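Histone-lysine N-methyltransferase, H3 lysine-9 specific SUVH4 (Arabidopsis thaliana, PDB 4QEO) methylates histone H3 to set a mark of transcriptional repression, and binds methylated DNA, so coupling DNA methylation to histone methylation. Local coordinates at residues V41-M44 with I45-K48; F332-G335 with P336-C340; N491-P494 with M495-L498. All coordinates share one frame; numbering follows the deposited sequence.

Contact 1. Residues V41-M44 with I45-K48; sequences VTEM and IKAK. With nucleotides of chain C.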
loop_
_atom_site.group_PDB
_atom_site.type_symbol
_atom_site.label_atom_id
_atom_site.label_comp_id
_atom_site.label_asym_id
_atom_site.label_seq_id
_atom_site.Cartn_x
_atom_site.Cartn_y
_atom_site.Cartn_z
ATOM N N VAL A 41 -6.913 13.841 6.328
ATOM C CA VAL A 41 -6.225 14.954 5.698
ATOM C C VAL A 41 -6.212 16.143 6.647
ATOM O O VAL A 41 -5.184 16.783 6.842
ATOM C CB VAL A 41 -6.888 15.388 4.355
ATOM C CG1 VAL A 41 -6.212 16.643 3.826
ATOM C CG2 VAL A 41 -6.840 14.262 3.321
ATOM N N THR A 42 -7.364 16.431 7.241
ATOM C CA THR A 42 -7.439 17.491 8.240
ATOM C C THR A 42 -6.397 17.306 9.357
ATOM O O THR A 42 -5.719 18.263 9.745
ATOM C CB THR A 42 -8.836 17.578 8.849
ATOM O OG1 THR A 42 -9.795 17.690 7.791
ATOM C CG2 THR A 42 -8.938 18.791 9.779
ATOM N N GLU A 43 -6.249 16.075 9.842
ATOM C CA GLU A 43 -5.193 15.774 10.820
ATOM C C GLU A 43 -3.804 16.102 10.266
ATOM O O GLU A 43 -2.967 16.670 10.975
ATOM C CB GLU A 43 -5.236 14.309 11.265
ATOM C CG GLU A 43 -6.478 13.913 12.015
ATOM C CD GLU A 43 -6.689 14.739 13.267
ATOM O OE1 GLU A 43 -5.784 14.816 14.129
ATOM O OE2 GLU A 43 -7.778 15.330 13.377
ATOM N N MET A 44 -3.568 15.755 8.999
ATOM C CA MET A 44 -2.266 16.011 8.379
ATOM C C MET A 44 -1.989 17.513 8.289
ATOM O O MET A 44 -0.865 17.961 8.497
ATOM C CB MET A 44 -2.196 15.389 6.979
ATOM C CG MET A 44 -2.337 13.861 6.939
ATOM S SD MET A 44 -0.841 12.994 7.416
ATOM C CE MET A 44 0.181 13.321 5.968
ATOM N N ILE A 45 -3.022 18.286 7.969
ATOM C CA ILE A 45 -2.883 19.736 7.875
ATOM C C ILE A 45 -2.590 20.310 9.255
ATOM O O ILE A 45 -1.705 21.142 9.414
ATOM C CB ILE A 45 -4.139 20.394 7.262
ATOM C CG1 ILE A 45 -4.340 19.907 5.822
ATOM C CG2 ILE A 45 -4.028 21.922 7.281
ATOM C CD1 ILE A 45 -5.672 20.335 5.192
ATOM N N LYS A 46 -3.332 19.845 10.251
ATOM C CA LYS A 46 -3.100 20.259 11.627
ATOM C C LYS A 46 -1.644 20.034 12.038
ATOM O O LYS A 46 -1.013 20.900 12.626
ATOM C CB LYS A 46 -4.004 19.472 12.567
ATOM C CG LYS A 46 -5.240 20.217 13.016
ATOM C CD LYS A 46 -5.878 19.523 14.198
ATOM C CE LYS A 46 -6.201 18.066 13.846
ATOM N NZ LYS A 46 -7.503 17.602 14.384
ATOM N N ALA A 47 -1.116 18.863 11.707
ATOM C CA ALA A 47 0.247 18.498 12.071
ATOM C C ALA A 47 1.333 19.081 11.161
ATOM O O ALA A 47 2.508 18.758 11.320
ATOM C CB ALA A 47 0.375 16.990 12.114
ATOM N N LYS A 48 0.947 19.929 10.216
ATOM C CA LYS A 48 1.883 20.422 9.206
ATOM C C LYS A 48 2.664 19.279 8.559
ATOM O O LYS A 48 3.885 19.364 8.391
ATOM C CB LYS A 48 2.847 21.452 9.804
ATOM C CG LYS A 48 2.168 22.692 10.362
ATOM C CD LYS A 48 1.763 23.661 9.266
ATOM C CE LYS A 48 2.945 24.498 8.789
ATOM N NZ LYS A 48 2.515 25.648 7.933
ATOM P P DG C 9 -10.038 21.103 5.904
ATOM O OP1 DG C 9 -9.633 19.732 6.002
ATOM O OP2 DG C 9 -10.072 21.903 7.092
ATOM O "O5'" DG C 9 -9.058 21.850 4.906
ATOM C "C5'" DG C 9 -8.930 21.431 3.539
ATOM C "C4'" DG C 9 -9.076 22.600 2.593
ATOM O "O4'" DG C 9 -10.468 22.859 2.326
ATOM C "C3'" DG C 9 -8.502 23.910 3.123
ATOM O "O3'" DG C 9 -7.658 24.490 2.134
ATOM C "C2'" DG C 9 -9.731 24.730 3.470
ATOM C "C1'" DG C 9 -10.694 24.250 2.418
ATOM N N9 DG C 9 -12.121 24.468 2.636
ATOM C C8 DG C 9 -12.803 24.486 3.823
ATOM N N7 DG C 9 -14.085 24.666 3.673
ATOM C C5 DG C 9 -14.259 24.775 2.303
ATOM C C6 DG C 9 -15.430 24.991 1.538
ATOM O O6 DG C 9 -16.588 25.109 1.925
ATOM N N1 DG C 9 -15.149 25.052 0.181
ATOM C C2 DG C 9 -13.907 24.915 -0.372
ATOM N N2 DG C 9 -13.845 24.981 -1.703
ATOM N N3 DG C 9 -12.808 24.711 0.327
ATOM C C4 DG C 9 -13.055 24.658 1.650
#
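Glu-43 and Lys-46 lie side by side on the last turn of helix 36-46, their side chains running the same way, and end in a salt bridge. Lys-46 NZ sits 2.5 Å from Glu-43 OE2, on the syn side of that oxygen but 35° out of the carboxylate plane. Glu-43 folds back at chi2 (-58°), which swings the carboxylate round to the lysine. With an alanine here the ammonium group of Lys-46 would probably lose its anionic mate and be left to swing more widely. On another face of the helix Val-41 and Ile-45, one turn apart, cross obliquely, Val-41 CG1 lying 4.0 Å from Ile-45 CD1. The same CD1 reaches the DNA backbone, 3.7 Å from O5' of DG9 of chain C. Beside it Thr-42 OG1 stands 2.7 Å from OP1 of that nucleotide, although its proton could also go to Leu-38 O. The backbone bonds from Ile-45, Lys-46 and Ala-47 to residues four earlier complete the turn, and Lys-48, with positive phi, ends the helix in a Schellman motif. The turn thus carries a DNA-facing side, while Val-41 and Met-44 are buried: Met-44 packs on Cys-17 and Leu-20 of helix 10-30, and Val-41 touches Phe-21 of that helix as well as Ala-73 and Cys-76 of helix 72-78.

Contact 2. Residues F332-G335 with P336-C340; sequences FECG and PHCGC. With ZN (zinc ion), chain F; ZN (zinc ion), chain G.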
loop_
_atom_site.group_PDB
_atom_site.type_symbol
_atom_site.label_atom_id
_atom_site.label_comp_id
_atom_site.label_asym_id
_atom_site.label_seq_id
_atom_site.Cartn_x
_atom_site.Cartn_y
_atom_site.Cartn_z
ATOM N N PHE A 332 -1.871 -8.058 20.893
ATOM C CA PHE A 332 -2.498 -9.102 21.695
ATOM C C PHE A 332 -3.848 -9.480 21.111
ATOM O O PHE A 332 -4.838 -8.769 21.287
ATOM C CB PHE A 332 -2.682 -8.645 23.139
ATOM C CG PHE A 332 -1.398 -8.528 23.917
ATOM C CD1 PHE A 332 -0.846 -9.634 24.545
ATOM C CD2 PHE A 332 -0.759 -7.308 24.044
ATOM C CE1 PHE A 332 0.329 -9.526 25.279
ATOM C CE2 PHE A 332 0.415 -7.193 24.777
ATOM C CZ PHE A 332 0.956 -8.305 25.397
ATOM N N GLU A 333 -3.875 -10.602 20.409
ATOM C CA GLU A 333 -5.092 -11.073 19.786
ATOM C C GLU A 333 -5.870 -11.992 20.709
ATOM O O GLU A 333 -5.312 -12.610 21.626
ATOM C CB GLU A 333 -4.779 -11.807 18.482
ATOM C CG GLU A 333 -4.539 -10.880 17.295
ATOM C CD GLU A 333 -4.360 -11.622 15.975
ATOM O OE1 GLU A 333 -4.402 -12.871 15.959
ATOM O OE2 GLU A 333 -4.174 -10.949 14.944
ATOM N N CYS A 334 -7.166 -12.078 20.445
ATOM C CA CYS A 334 -8.008 -13.077 21.074
ATOM C C CYS A 334 -7.492 -14.473 20.712
ATOM O O CYS A 334 -6.921 -14.690 19.634
ATOM C CB CYS A 334 -9.468 -12.886 20.655
ATOM S SG CYS A 334 -10.260 -11.365 21.315
ATOM N N GLY A 335 -7.673 -15.412 21.634
ATOM C CA GLY A 335 -7.103 -16.736 21.486
ATOM C C GLY A 335 -8.082 -17.868 21.751
ATOM O O GLY A 335 -9.289 -17.660 21.762
ATOM N N PRO A 336 -7.553 -19.077 21.960
ATOM C CA PRO A 336 -8.310 -20.328 22.114
ATOM C C PRO A 336 -9.348 -20.313 23.248
ATOM O O PRO A 336 -10.392 -20.967 23.129
ATOM C CB PRO A 336 -7.209 -21.357 22.412
ATOM C CG PRO A 336 -6.001 -20.803 21.707
ATOM C CD PRO A 336 -6.096 -19.314 21.934
ATOM N N HIS A 337 -9.066 -19.588 24.325
ATOM C CA HIS A 337 -9.998 -19.509 25.444
ATOM C C HIS A 337 -10.928 -18.293 25.449
ATOM O O HIS A 337 -11.749 -18.155 26.361
ATOM C CB HIS A 337 -9.256 -19.624 26.788
ATOM C CG HIS A 337 -8.683 -20.980 27.035
ATOM N ND1 HIS A 337 -7.328 -21.230 27.017
ATOM C CD2 HIS A 337 -9.283 -22.173 27.256
ATOM C CE1 HIS A 337 -7.116 -22.514 27.241
ATOM N NE2 HIS A 337 -8.287 -23.107 27.391
ATOM N N CYS A 338 -10.798 -17.399 24.466
ATOM C CA CYS A 338 -11.701 -16.253 24.405
ATOM C C CYS A 338 -13.108 -16.687 24.015
ATOM O O CYS A 338 -13.286 -17.633 23.247
ATOM C CB CYS A 338 -11.195 -15.175 23.431
ATOM S SG CYS A 338 -9.640 -14.425 23.954
ATOM N N GLY A 339 -14.104 -15.977 24.538
ATOM C CA GLY A 339 -15.491 -16.337 24.318
ATOM C C GLY A 339 -15.987 -15.974 22.933
ATOM O O GLY A 339 -17.053 -16.420 22.518
ATOM N N CYS A 340 -15.205 -15.161 22.222
ATOM C CA CYS A 340 -15.577 -14.656 20.910
ATOM C C CYS A 340 -15.359 -15.704 19.831
ATOM O O CYS A 340 -14.486 -16.570 19.952
ATOM C CB CYS A 340 -14.743 -13.421 20.578
ATOM S SG CYS A 340 -12.960 -13.748 20.598
HETATM ZN ZN ZN F . -10.131 -12.110 23.678
HETATM ZN ZN ZN G . -12.337 -11.437 20.521
#
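Cys-334, Cys-338 and Cys-340 are joined first of all through metal. The thiolate of Cys-334 bridges two zinc ions, its SG lying 2.5 Å from the zinc of chain F and 2.2 Å from the zinc of chain G. Cys-338 SG binds the first of these at 2.4 Å, and Cys-340 SG binds the second at the same distance. Cys-292 and Cys-306 complete the site of the chain F zinc, Cys-298 and Cys-344 that of the chain G zinc. Two different first torsions serve the two terminal ligands: Cys-338 SG is anti to its carbonyl carbon, whereas Cys-340 SG stands between its backbone N and carbonyl carbon (chi1 58°).

Hydrogen bonds form the second group. Residues 335-338 make a type I beta turn, closed by Cys-338 N to Gly-335 O at 3.1 Å, with the donor well above the carbonyl plane, 58° out of it. In return Gly-335 N lies 3.2 Å from Cys-338 SG, with its N-H aimed almost straight at the sulfur (167°). The same sulfur therefore has both a metal and an amide proton as partners.

Apolar contact is slight: Cys-334 CB packs 4.0 Å from Cys-338 CB and also touches the sulfur of Cys-340.

This is part of the triangular three-zinc cluster of the pre-SET domain, in which some cysteines serve two metals. Sharing Cys-334 allows fewer thiolates to satisfy more zinc ions. The N-H...S bond would be expected to draw off some negative charge from Cys-338 and to fix its orientation, so that turn and metal site are held as one unit.

Contact 3. Residues N491-P494 with M495-L498; sequences NISP and MQEL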
loop_
_atom_site.group_PDB
_atom_site.type_symbol
_atom_site.label_atom_id
_atom_site.label_comp_id
_atom_site.label_asym_id
_atom_site.label_seq_id
_atom_site.Cartn_x
_atom_site.Cartn_y
_atom_site.Cartn_z
ATOM N N ASN A 491 -0.252 0.641 0.777
ATOM C CA ASN A 491 -1.188 0.162 -0.219
ATOM C C ASN A 491 -0.400 -0.442 -1.389
ATOM O O ASN A 491 0.454 0.217 -1.989
ATOM C CB ASN A 491 -2.092 1.309 -0.687
ATOM C CG ASN A 491 -2.998 1.819 0.422
ATOM O OD1 ASN A 491 -3.615 1.029 1.129
ATOM N ND2 ASN A 491 -3.059 3.137 0.593
ATOM N N ILE A 492 -0.685 -1.697 -1.707
ATOM C CA ILE A 492 0.081 -2.431 -2.709
ATOM C C ILE A 492 -0.778 -2.677 -3.947
ATOM O O ILE A 492 -1.943 -3.066 -3.833
ATOM C CB ILE A 492 0.608 -3.770 -2.103
ATOM C CG1 ILE A 492 1.476 -3.457 -0.876
ATOM C CG2 ILE A 492 1.373 -4.577 -3.136
ATOM C CD1 ILE A 492 1.849 -4.661 -0.022
ATOM N N SER A 493 -0.215 -2.417 -5.125
ATOM C CA SER A 493 -0.934 -2.628 -6.380
ATOM C C SER A 493 -0.678 -4.037 -6.908
ATOM O O SER A 493 0.321 -4.660 -6.552
ATOM C CB SER A 493 -0.491 -1.602 -7.437
ATOM O OG SER A 493 -0.871 -0.283 -7.087
ATOM N N PRO A 494 -1.569 -4.539 -7.778
ATOM C CA PRO A 494 -1.370 -5.851 -8.408
ATOM C C PRO A 494 -0.011 -5.978 -9.119
ATOM O O PRO A 494 0.461 -5.010 -9.705
ATOM C CB PRO A 494 -2.505 -5.909 -9.428
ATOM C CG PRO A 494 -3.587 -5.079 -8.814
ATOM C CD PRO A 494 -2.879 -3.956 -8.121
ATOM N N MET A 495 0.594 -7.163 -9.037
ATOM C CA MET A 495 1.883 -7.484 -9.662
ATOM C C MET A 495 3.112 -6.868 -8.987
ATOM O O MET A 495 4.241 -7.116 -9.411
ATOM C CB MET A 495 1.881 -7.189 -11.167
ATOM C CG MET A 495 0.852 -7.986 -11.917
ATOM S SD MET A 495 0.962 -9.734 -11.508
ATOM C CE MET A 495 -0.666 -10.267 -12.033
ATOM N N GLN A 496 2.905 -6.075 -7.941
ATOM C CA GLN A 496 4.033 -5.606 -7.144
ATOM C C GLN A 496 4.568 -6.733 -6.247
ATOM O O GLN A 496 3.798 -7.403 -5.554
ATOM C CB GLN A 496 3.644 -4.369 -6.330
ATOM C CG GLN A 496 3.519 -3.102 -7.184
ATOM C CD GLN A 496 3.227 -1.846 -6.370
ATOM O OE1 GLN A 496 2.784 -1.911 -5.219
ATOM N NE2 GLN A 496 3.484 -0.695 -6.968
ATOM N N GLU A 497 5.882 -6.962 -6.291
ATOM C CA GLU A 497 6.501 -7.973 -5.447
ATOM C C GLU A 497 6.321 -7.581 -3.989
ATOM O O GLU A 497 6.462 -6.410 -3.632
ATOM C CB GLU A 497 7.997 -8.158 -5.771
ATOM C CG GLU A 497 8.674 -9.205 -4.869
ATOM C CD GLU A 497 10.078 -9.592 -5.316
ATOM O OE1 GLU A 497 10.563 -9.060 -6.339
ATOM O OE2 GLU A 497 10.698 -10.443 -4.646
ATOM N N LEU A 498 5.989 -8.560 -3.153
ATOM C CA LEU A 498 5.858 -8.314 -1.724
ATOM C C LEU A 498 7.219 -8.514 -1.086
ATOM O O LEU A 498 7.885 -9.513 -1.353
ATOM C CB LEU A 498 4.841 -9.278 -1.097
ATOM C CG LEU A 498 3.465 -9.390 -1.761
ATOM C CD1 LEU A 498 2.551 -10.356 -0.994
ATOM C CD2 LEU A 498 2.814 -8.026 -1.894
HETATM O O HOH W 1 0.723 0.679 -5.166
#
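Ser-493 and Gln-496 close a type II beta turn, with Pro-494 and Met-495 at its corners. Pro-494 has the extended backbone of the first corner, and Met-495 takes the positive phi (74°) of the second. The closing bond, from Gln-496 N to Ser-493 O, is long at 3.3 Å, and its donor is tilted from the carbonyl plane.

The side chain of Gln-496 ties the turn a second time. Extended beyond CG (chi2 -176°), it runs back alongside the turn and brings OE1 to within 3.0 Å of the amide N of Ser-493. The N-H is well aimed, but it meets the amide oxygen from above, 65° out of the carbonyl plane. A water lies by the same oxygen: it donates to Asn-491 O at 3.2 Å and weakly to Gln-496 OE1, and it is hydrogen-bonded to Ser-493 OG at 2.7 Å.

The CG2 methyl of Ile-492 lies against the amide oxygen, 3.7 Å from Gln-496 OE1. Apolar packing adjoins the turn, where the isoleucine meets Leu-498 at about a right angle, with Ile-492 CG2 3.9 Å from Leu-498 CD2. Both residues also rest on Leu-467 of strand 467-473, while Leu-498 touches Val-369 of strand 367-371. Next to Leu-498, Glu-497 forms a salt bridge with Lys-365 and a hydrogen bond with Asn-460, which probably bind the cofactor S-adenosyl-L-methionine.

Polar ties and apolar packing thus meet at Ile-492 within one loop of the SET domain, its CG2 touching both the Gln-496 amide oxygen and Leu-498. With the main-chain bond long, the Gln-496 side chain gives the Ser-493 N-H an acceptor and so fastens the turn twice, which is likely to hold the residues before the corner in place.

The three contacts are local, lie in series along the chain and share no element: contact 1 is the end of helix 36-46 at the DNA, while contacts 2 and 3 each lie within one loop between strands, of the pre-SET region and the SET domain respectively. Contacts 1 and 3 come closest, about 12 Å between nearest atoms, while the centres of contacts 1 and 2 are about 36 Å apart. Each is partly buried, yet the centre of contact 3 is about 7 Å from that of the chain, that of contact 2 about 29 Å. Their chemistry differs accordingly: a surface salt bridge and phosphate contact, then metal-thiolate bonds, then an amide-tied turn packed against apolar side chains.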